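Local coordinates for ralf, proline/betaine transporter (Legionella pneumophila, PDB 4D7Q), which probably acts as a guanine-nucleotide exchange factor through its Sec7 domain, here fused to the capping domain of a Rickettsia relative, at residues 145-153 with 189-200; 239-247 with 318-326. The protein carries 2 engineered substitutions. All blocks are in the same frame, centred on the assembly; numbering follows the deposited sequence.

In the fold
Both contacts lie in the engineered chimera, each within one of its parts. Going from the N terminus, the first segment to make a contact is the end of helix 135-152. Interaction 1 joins it to the end of helix 183-195 and the tail that follows, and so closes a loop of 35 residues that holds helix 165-171. This contact belongs to the Legionella Sec7 domain. The chain then enters the Rickettsia capping domain. Interaction 2 joins the loop before strand 248-252 to the end of helix 313-325 and closes a loop of 70 residues, which holds four of the six sheet strands. The two loops follow in series and neither nest nor cross. The centres of interaction 1 and interaction 2 are about 43 Å apart.

Interaction 1 (145-153 with 189-200); sequences TIMLNTDLH and LYSEIKAKPFEL. Engineered in segment 189-200: Glu199 (natural residue Lys).
Pro197 covers one face of the His153 ring, its N 3.4 Å above the plane, over the ring centre, and its CB making a CH-pi contact. At the ring edge, His153 NE2 gives a hydrogen bond of 2.8 Å to Ile193 O, in the plane of both ring and carbonyl. The Phe198 ring carries Asn149 CB over one face, offset toward the rim, while Thr145 CG2 reaches Phe198 CZ at 3.6 Å. The Asn149 amide is turned 32° from this ring. CG of Asn149 is anti to the backbone N (chi1 -178°), which sends the amide to the loop that follows helix 183-195. There Asn149 OD1 accepts from Phe198 N at 2.8 Å, and Asn149 ND2 gives to Lys196 O at 2.8 Å, nearly in the amide plane. A weak bond also runs from ND2 to Ile193 O. The axes of 145-152 and 189-195 cross at -45°, and Ile193 fits as a knob among Thr145, Leu148, Asn149 and Leu152. Tyr190 lies against Leu148 and Leu152; its OH bonds to Met163 O. This is helix packing inside the Sec7 domain. Asn149 and His153 thus satisfy backbone groups where the helix ends, and the paired bonds on the buried amide fix its rotation.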
# COMPACT_ATOMS: atom_id res chain seq x y z
N THR A 145 11.31 -9.43 -8.87
CA THR A 145 12.52 -9.33 -8.05
C THR A 145 12.16 -9.42 -6.57
O THR A 145 12.79 -10.16 -5.83
CB THR A 145 13.29 -8.03 -8.41
OG1 THR A 145 13.68 -8.07 -9.79
CG2 THR A 145 14.49 -7.77 -7.52
N ILE A 146 11.11 -8.70 -6.14
CA ILE A 146 10.65 -8.72 -4.76
C ILE A 146 10.26 -10.16 -4.35
O ILE A 146 10.67 -10.64 -3.29
CB ILE A 146 9.45 -7.76 -4.56
CG1 ILE A 146 9.86 -6.27 -4.75
CG2 ILE A 146 8.83 -7.98 -3.16
CD1 ILE A 146 8.57 -5.27 -4.93
N MET A 147 9.41 -10.80 -5.17
CA MET A 147 8.88 -12.13 -4.90
C MET A 147 10.00 -13.15 -4.86
O MET A 147 10.05 -13.94 -3.92
CB MET A 147 7.79 -12.53 -5.90
CG MET A 147 7.32 -13.98 -5.69
SD MET A 147 6.17 -14.53 -6.95
CE MET A 147 7.22 -14.76 -8.30
N LEU A 148 10.87 -13.16 -5.91
CA LEU A 148 12.01 -14.09 -5.98
C LEU A 148 12.97 -13.88 -4.81
O LEU A 148 13.38 -14.86 -4.17
CB LEU A 148 12.73 -14.01 -7.32
CG LEU A 148 13.90 -15.01 -7.55
CD1 LEU A 148 13.42 -16.49 -7.54
CD2 LEU A 148 14.63 -14.70 -8.88
N ASN A 149 13.34 -12.63 -4.54
CA ASN A 149 14.25 -12.34 -3.42
C ASN A 149 13.72 -12.86 -2.09
O ASN A 149 14.45 -13.50 -1.37
CB ASN A 149 14.61 -10.85 -3.34
CG ASN A 149 15.58 -10.56 -2.23
OD1 ASN A 149 15.17 -10.32 -1.11
ND2 ASN A 149 16.88 -10.66 -2.48
N THR A 150 12.42 -12.64 -1.81
CA THR A 150 11.79 -13.11 -0.59
C THR A 150 11.92 -14.65 -0.46
O THR A 150 12.27 -15.15 0.61
CB THR A 150 10.32 -12.64 -0.53
OG1 THR A 150 10.23 -11.25 -0.82
CG2 THR A 150 9.69 -12.88 0.83
N ASP A 151 11.60 -15.38 -1.53
CA ASP A 151 11.67 -16.84 -1.49
C ASP A 151 13.07 -17.41 -1.44
O ASP A 151 13.29 -18.35 -0.67
CB ASP A 151 10.87 -17.45 -2.65
CG ASP A 151 9.37 -17.48 -2.40
OD1 ASP A 151 8.94 -16.99 -1.32
OD2 ASP A 151 8.64 -18.01 -3.25
N LEU A 152 14.00 -16.89 -2.26
CA LEU A 152 15.39 -17.38 -2.30
C LEU A 152 16.08 -17.28 -0.94
O LEU A 152 16.89 -18.15 -0.60
CB LEU A 152 16.25 -16.65 -3.36
CG LEU A 152 16.02 -17.03 -4.86
CD1 LEU A 152 17.05 -16.34 -5.75
CD2 LEU A 152 16.23 -18.50 -5.09
N HIS A 153 15.76 -16.22 -0.18
CA HIS A 153 16.32 -15.92 1.13
C HIS A 153 15.49 -16.50 2.27
O HIS A 153 15.82 -16.28 3.42
CB HIS A 153 16.62 -14.41 1.29
CG HIS A 153 17.71 -13.97 0.38
ND1 HIS A 153 19.04 -14.17 0.72
CD2 HIS A 153 17.65 -13.48 -0.87
CE1 HIS A 153 19.74 -13.76 -0.32
NE2 HIS A 153 18.95 -13.34 -1.31
N LEU A 189 20.90 -9.81 -12.82
CA LEU A 189 19.74 -9.62 -12.00
C LEU A 189 19.58 -10.75 -10.98
O LEU A 189 19.50 -10.50 -9.83
CB LEU A 189 18.50 -9.49 -12.86
CG LEU A 189 17.27 -9.07 -12.07
CD1 LEU A 189 16.78 -7.68 -12.40
CD2 LEU A 189 16.17 -10.06 -12.26
N TYR A 190 19.58 -11.98 -11.46
CA TYR A 190 19.53 -13.14 -10.61
C TYR A 190 20.67 -13.23 -9.57
O TYR A 190 20.40 -13.48 -8.44
CB TYR A 190 19.47 -14.40 -11.45
CG TYR A 190 19.11 -15.63 -10.67
CD1 TYR A 190 20.06 -16.34 -9.98
CD2 TYR A 190 17.83 -16.08 -10.65
CE1 TYR A 190 19.73 -17.45 -9.26
CE2 TYR A 190 17.48 -17.20 -9.94
CZ TYR A 190 18.44 -17.88 -9.25
OH TYR A 190 18.11 -18.98 -8.57
N SER A 191 21.90 -13.00 -10.00
CA SER A 191 23.07 -12.99 -9.13
C SER A 191 22.91 -12.00 -7.97
O SER A 191 23.21 -12.35 -6.83
CB SER A 191 24.33 -12.66 -9.94
OG SER A 191 25.46 -12.66 -9.08
N GLU A 192 22.39 -10.79 -8.24
CA GLU A 192 22.19 -9.76 -7.22
C GLU A 192 21.02 -10.08 -6.30
O GLU A 192 21.10 -9.78 -5.10
CB GLU A 192 21.96 -8.41 -7.86
CG GLU A 192 23.16 -7.88 -8.62
CD GLU A 192 22.89 -6.51 -9.19
OE1 GLU A 192 22.62 -5.59 -8.39
OE2 GLU A 192 22.87 -6.38 -10.43
N ILE A 193 19.96 -10.69 -6.83
CA ILE A 193 18.81 -11.14 -6.02
C ILE A 193 19.30 -12.21 -5.01
O ILE A 193 19.01 -12.13 -3.81
CB ILE A 193 17.67 -11.68 -6.95
CG1 ILE A 193 16.94 -10.51 -7.65
CG2 ILE A 193 16.69 -12.54 -6.19
CD1 ILE A 193 15.93 -10.98 -8.80
N LYS A 194 20.06 -13.18 -5.53
CA LYS A 194 20.62 -14.28 -4.75
C LYS A 194 21.63 -13.86 -3.66
O LYS A 194 21.65 -14.44 -2.57
CB LYS A 194 21.17 -15.37 -5.69
CG LYS A 194 21.21 -16.74 -5.04
CD LYS A 194 21.91 -17.80 -5.88
CE LYS A 194 22.35 -18.99 -5.05
NZ LYS A 194 21.21 -19.68 -4.37
N ALA A 195 22.44 -12.82 -3.95
CA ALA A 195 23.49 -12.35 -3.04
C ALA A 195 23.04 -11.74 -1.73
O ALA A 195 23.74 -11.90 -0.72
CB ALA A 195 24.41 -11.37 -3.76
N LYS A 196 21.92 -11.01 -1.73
CA LYS A 196 21.52 -10.27 -0.56
C LYS A 196 20.02 -10.28 -0.32
O LYS A 196 19.26 -9.96 -1.25
CB LYS A 196 22.04 -8.81 -0.75
CG LYS A 196 22.14 -7.97 0.52
CD LYS A 196 22.82 -6.62 0.25
CE LYS A 196 24.33 -6.68 0.39
NZ LYS A 196 24.98 -5.39 0.04
N PRO A 197 19.56 -10.56 0.92
CA PRO A 197 18.11 -10.48 1.20
C PRO A 197 17.66 -9.01 1.24
O PRO A 197 18.41 -8.16 1.70
CB PRO A 197 17.98 -11.11 2.60
CG PRO A 197 19.32 -10.91 3.25
CD PRO A 197 20.34 -10.91 2.14
N PHE A 198 16.44 -8.71 0.78
CA PHE A 198 15.95 -7.32 0.85
C PHE A 198 15.65 -6.93 2.29
O PHE A 198 15.80 -5.76 2.65
CB PHE A 198 14.68 -7.13 -0.01
CG PHE A 198 14.88 -6.88 -1.49
CD1 PHE A 198 16.09 -7.21 -2.11
CD2 PHE A 198 13.86 -6.33 -2.26
CE1 PHE A 198 16.25 -7.03 -3.48
CE2 PHE A 198 14.04 -6.13 -3.63
CZ PHE A 198 15.25 -6.46 -4.22
N GLU A 199 15.22 -7.92 3.11
CA GLU A 199 14.85 -7.71 4.52
C GLU A 199 13.83 -6.57 4.63
O GLU A 199 14.00 -5.60 5.38
CB GLU A 199 16.07 -7.49 5.43
CG GLU A 199 17.09 -8.61 5.30
CD GLU A 199 18.10 -8.69 6.42
OE1 GLU A 199 18.77 -7.67 6.70
OE2 GLU A 199 18.28 -9.80 6.97
N LEU A 200 12.81 -6.73 3.81
CA LEU A 200 11.79 -5.75 3.59
C LEU A 200 11.02 -5.42 4.93
O LEU A 200 10.80 -6.36 5.65
CB LEU A 200 10.80 -6.16 2.52
CG LEU A 200 11.28 -5.91 1.11
CD1 LEU A 200 10.19 -5.93 0.08
CD2 LEU A 200 12.17 -4.70 0.97
O HOH W 1 19.74 -18.06 -2.19

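Interaction 2 (239-247 with 318-326); sequences FPKLQNNNL and LAAQITASF
Lys241 and Ser325 meet where a loop of the capping domain packs on the last turns of helix 313-325. The loop includes a type I beta turn from Leu242 to Asn245. Leu242 carries much of the apolar contact. From its CB the chain runs with CG anti to the carbonyl carbon (chi1 -66°), which brings Leu242 CG to 4.1 Å from Gln321 CB. The two methyls then part. Leu242 CD1 meets Leu318 CD1 and Ile322 CG1, both at 3.8 Å. Leu242 CD2 lies against the Gln321 side chain, 3.5 Å from Gln321 OE1, and the two side chains cross at about a right angle. Leu247 CD2 adds a looser contact to Leu318 CD1. At the other end of the contact, the edge of the Phe239 ring is turned toward the face of Phe326 in an offset edge-to-face pair. The ring centroids of Phe239 and Phe326 are 6.0 Å apart and the planes lie at 66°. Ser325 CB also sits at the Phe239 ring edge. Pro240 CD rests on Ser325 CB and O. Thr323 points away from the loop and touches Tyr209 and Ile301 of the sheet, so the helix lies between the two. Ser325 OG is held by two bonds. Ser325 OG gives a hydrogen bond to Gln321 O, one turn back in its own helix, and accepts one from Lys241 N at 3.1 Å, with an N-H...O angle of 156°.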
# COMPACT_ATOMS: atom_id res chain seq x y z
N PHE A 239 -24.84 -7.97 6.15
CA PHE A 239 -24.26 -7.40 7.36
C PHE A 239 -25.27 -7.33 8.52
O PHE A 239 -26.21 -6.53 8.45
CB PHE A 239 -23.61 -6.03 7.03
CG PHE A 239 -22.63 -6.13 5.88
CD1 PHE A 239 -21.36 -6.66 6.07
CD2 PHE A 239 -23.00 -5.73 4.60
CE1 PHE A 239 -20.47 -6.77 4.99
CE2 PHE A 239 -22.11 -5.85 3.53
CZ PHE A 239 -20.85 -6.38 3.73
N PRO A 240 -25.10 -8.19 9.57
CA PRO A 240 -26.08 -8.20 10.68
C PRO A 240 -26.35 -6.87 11.40
O PRO A 240 -27.45 -6.69 11.88
CB PRO A 240 -25.55 -9.29 11.62
CG PRO A 240 -24.69 -10.15 10.78
CD PRO A 240 -24.08 -9.24 9.76
N LYS A 241 -25.37 -5.93 11.44
CA LYS A 241 -25.56 -4.64 12.11
C LYS A 241 -26.23 -3.61 11.19
O LYS A 241 -26.53 -2.50 11.62
CB LYS A 241 -24.23 -4.08 12.66
CG LYS A 241 -23.47 -5.03 13.59
CD LYS A 241 -24.16 -5.26 14.93
CE LYS A 241 -23.26 -6.02 15.87
NZ LYS A 241 -24.04 -6.87 16.81
N LEU A 242 -26.45 -4.01 9.95
CA LEU A 242 -27.02 -3.16 8.95
C LEU A 242 -28.31 -3.69 8.30
O LEU A 242 -28.70 -3.25 7.24
CB LEU A 242 -25.95 -2.85 7.89
CG LEU A 242 -24.76 -2.01 8.34
CD1 LEU A 242 -23.68 -2.00 7.28
CD2 LEU A 242 -25.15 -0.59 8.69
N GLN A 243 -28.96 -4.62 8.95
CA GLN A 243 -30.13 -5.29 8.39
C GLN A 243 -31.42 -4.44 8.20
O GLN A 243 -32.31 -4.86 7.50
CB GLN A 243 -30.40 -6.60 9.10
CG GLN A 243 -29.43 -7.70 8.71
CD GLN A 243 -29.32 -7.92 7.22
OE1 GLN A 243 -28.28 -7.74 6.66
NE2 GLN A 243 -30.38 -8.31 6.59
N ASN A 244 -31.48 -3.26 8.79
CA ASN A 244 -32.57 -2.31 8.59
C ASN A 244 -32.13 -1.18 7.67
O ASN A 244 -32.91 -0.26 7.44
CB ASN A 244 -33.07 -1.75 9.93
CG ASN A 244 -33.99 -2.69 10.67
OD1 ASN A 244 -35.10 -2.98 10.22
ND2 ASN A 244 -33.53 -3.20 11.80
N ASN A 245 -30.87 -1.24 7.18
CA ASN A 245 -30.29 -0.22 6.31
C ASN A 245 -30.42 -0.61 4.85
O ASN A 245 -30.15 -1.76 4.49
CB ASN A 245 -28.80 0.03 6.63
CG ASN A 245 -28.56 0.87 7.88
OD1 ASN A 245 -27.98 1.96 7.81
ND2 ASN A 245 -28.97 0.37 9.04
N ASN A 246 -30.77 0.36 4.01
CA ASN A 246 -30.87 0.17 2.57
C ASN A 246 -29.56 0.70 1.95
O ASN A 246 -29.39 1.90 1.72
CB ASN A 246 -32.14 0.84 2.02
CG ASN A 246 -33.40 0.28 2.65
OD1 ASN A 246 -33.51 -0.92 2.92
ND2 ASN A 246 -34.37 1.15 2.89
N LEU A 247 -28.63 -0.22 1.77
CA LEU A 247 -27.31 0.04 1.24
C LEU A 247 -27.23 0.01 -0.28
O LEU A 247 -27.98 -0.63 -0.94
CB LEU A 247 -26.28 -0.92 1.81
CG LEU A 247 -26.13 -1.02 3.31
CD1 LEU A 247 -25.22 -2.15 3.72
CD2 LEU A 247 -25.73 0.29 3.95
N LEU A 318 -20.43 3.92 9.65
CA LEU A 318 -20.66 2.86 8.67
C LEU A 318 -19.48 1.88 8.62
O LEU A 318 -19.72 0.66 8.65
CB LEU A 318 -20.99 3.43 7.28
CG LEU A 318 -21.28 2.43 6.13
CD1 LEU A 318 -22.52 1.56 6.42
CD2 LEU A 318 -21.43 3.15 4.82
N ALA A 319 -18.22 2.39 8.64
CA ALA A 319 -17.04 1.51 8.64
C ALA A 319 -17.03 0.63 9.91
O ALA A 319 -16.84 -0.58 9.79
CB ALA A 319 -15.75 2.30 8.51
N ALA A 320 -17.37 1.21 11.10
CA ALA A 320 -17.45 0.43 12.35
C ALA A 320 -18.60 -0.59 12.33
O ALA A 320 -18.42 -1.69 12.85
CB ALA A 320 -17.57 1.34 13.56
N GLN A 321 -19.78 -0.24 11.73
CA GLN A 321 -20.96 -1.15 11.61
C GLN A 321 -20.64 -2.36 10.74
O GLN A 321 -20.99 -3.49 11.09
CB GLN A 321 -22.19 -0.41 11.04
CG GLN A 321 -22.79 0.61 12.00
CD GLN A 321 -23.87 1.46 11.39
OE1 GLN A 321 -23.68 2.13 10.38
NE2 GLN A 321 -25.02 1.49 12.03
N ILE A 322 -19.98 -2.10 9.60
CA ILE A 322 -19.55 -3.13 8.65
C ILE A 322 -18.57 -4.06 9.36
O ILE A 322 -18.74 -5.28 9.30
CB ILE A 322 -18.92 -2.49 7.39
CG1 ILE A 322 -20.01 -1.78 6.53
CG2 ILE A 322 -18.12 -3.55 6.55
CD1 ILE A 322 -19.47 -0.75 5.49
N THR A 323 -17.56 -3.47 10.05
CA THR A 323 -16.55 -4.24 10.77
C THR A 323 -17.16 -5.13 11.84
O THR A 323 -16.83 -6.31 11.92
CB THR A 323 -15.43 -3.36 11.33
OG1 THR A 323 -14.96 -2.48 10.32
CG2 THR A 323 -14.28 -4.17 11.81
N ALA A 324 -18.08 -4.57 12.65
CA ALA A 324 -18.74 -5.31 13.74
C ALA A 324 -19.70 -6.39 13.23
O ALA A 324 -20.06 -7.28 13.99
CB ALA A 324 -19.45 -4.34 14.68
N SER A 325 -20.07 -6.32 11.93
CA SER A 325 -20.94 -7.28 11.26
C SER A 325 -20.23 -8.60 10.96
O SER A 325 -20.89 -9.62 10.81
CB SER A 325 -21.51 -6.68 9.97
OG SER A 325 -22.49 -5.70 10.25
N PHE A 326 -18.91 -8.58 10.85
CA PHE A 326 -18.16 -9.81 10.64
C PHE A 326 -18.13 -10.54 11.97
O PHE A 326 -18.07 -9.89 13.02
CB PHE A 326 -16.75 -9.54 10.07
CG PHE A 326 -16.78 -9.11 8.61
CD1 PHE A 326 -16.77 -10.05 7.58
CD2 PHE A 326 -16.88 -7.76 8.26
CE1 PHE A 326 -16.83 -9.66 6.24
CE2 PHE A 326 -16.96 -7.36 6.91
CZ PHE A 326 -16.92 -8.31 5.91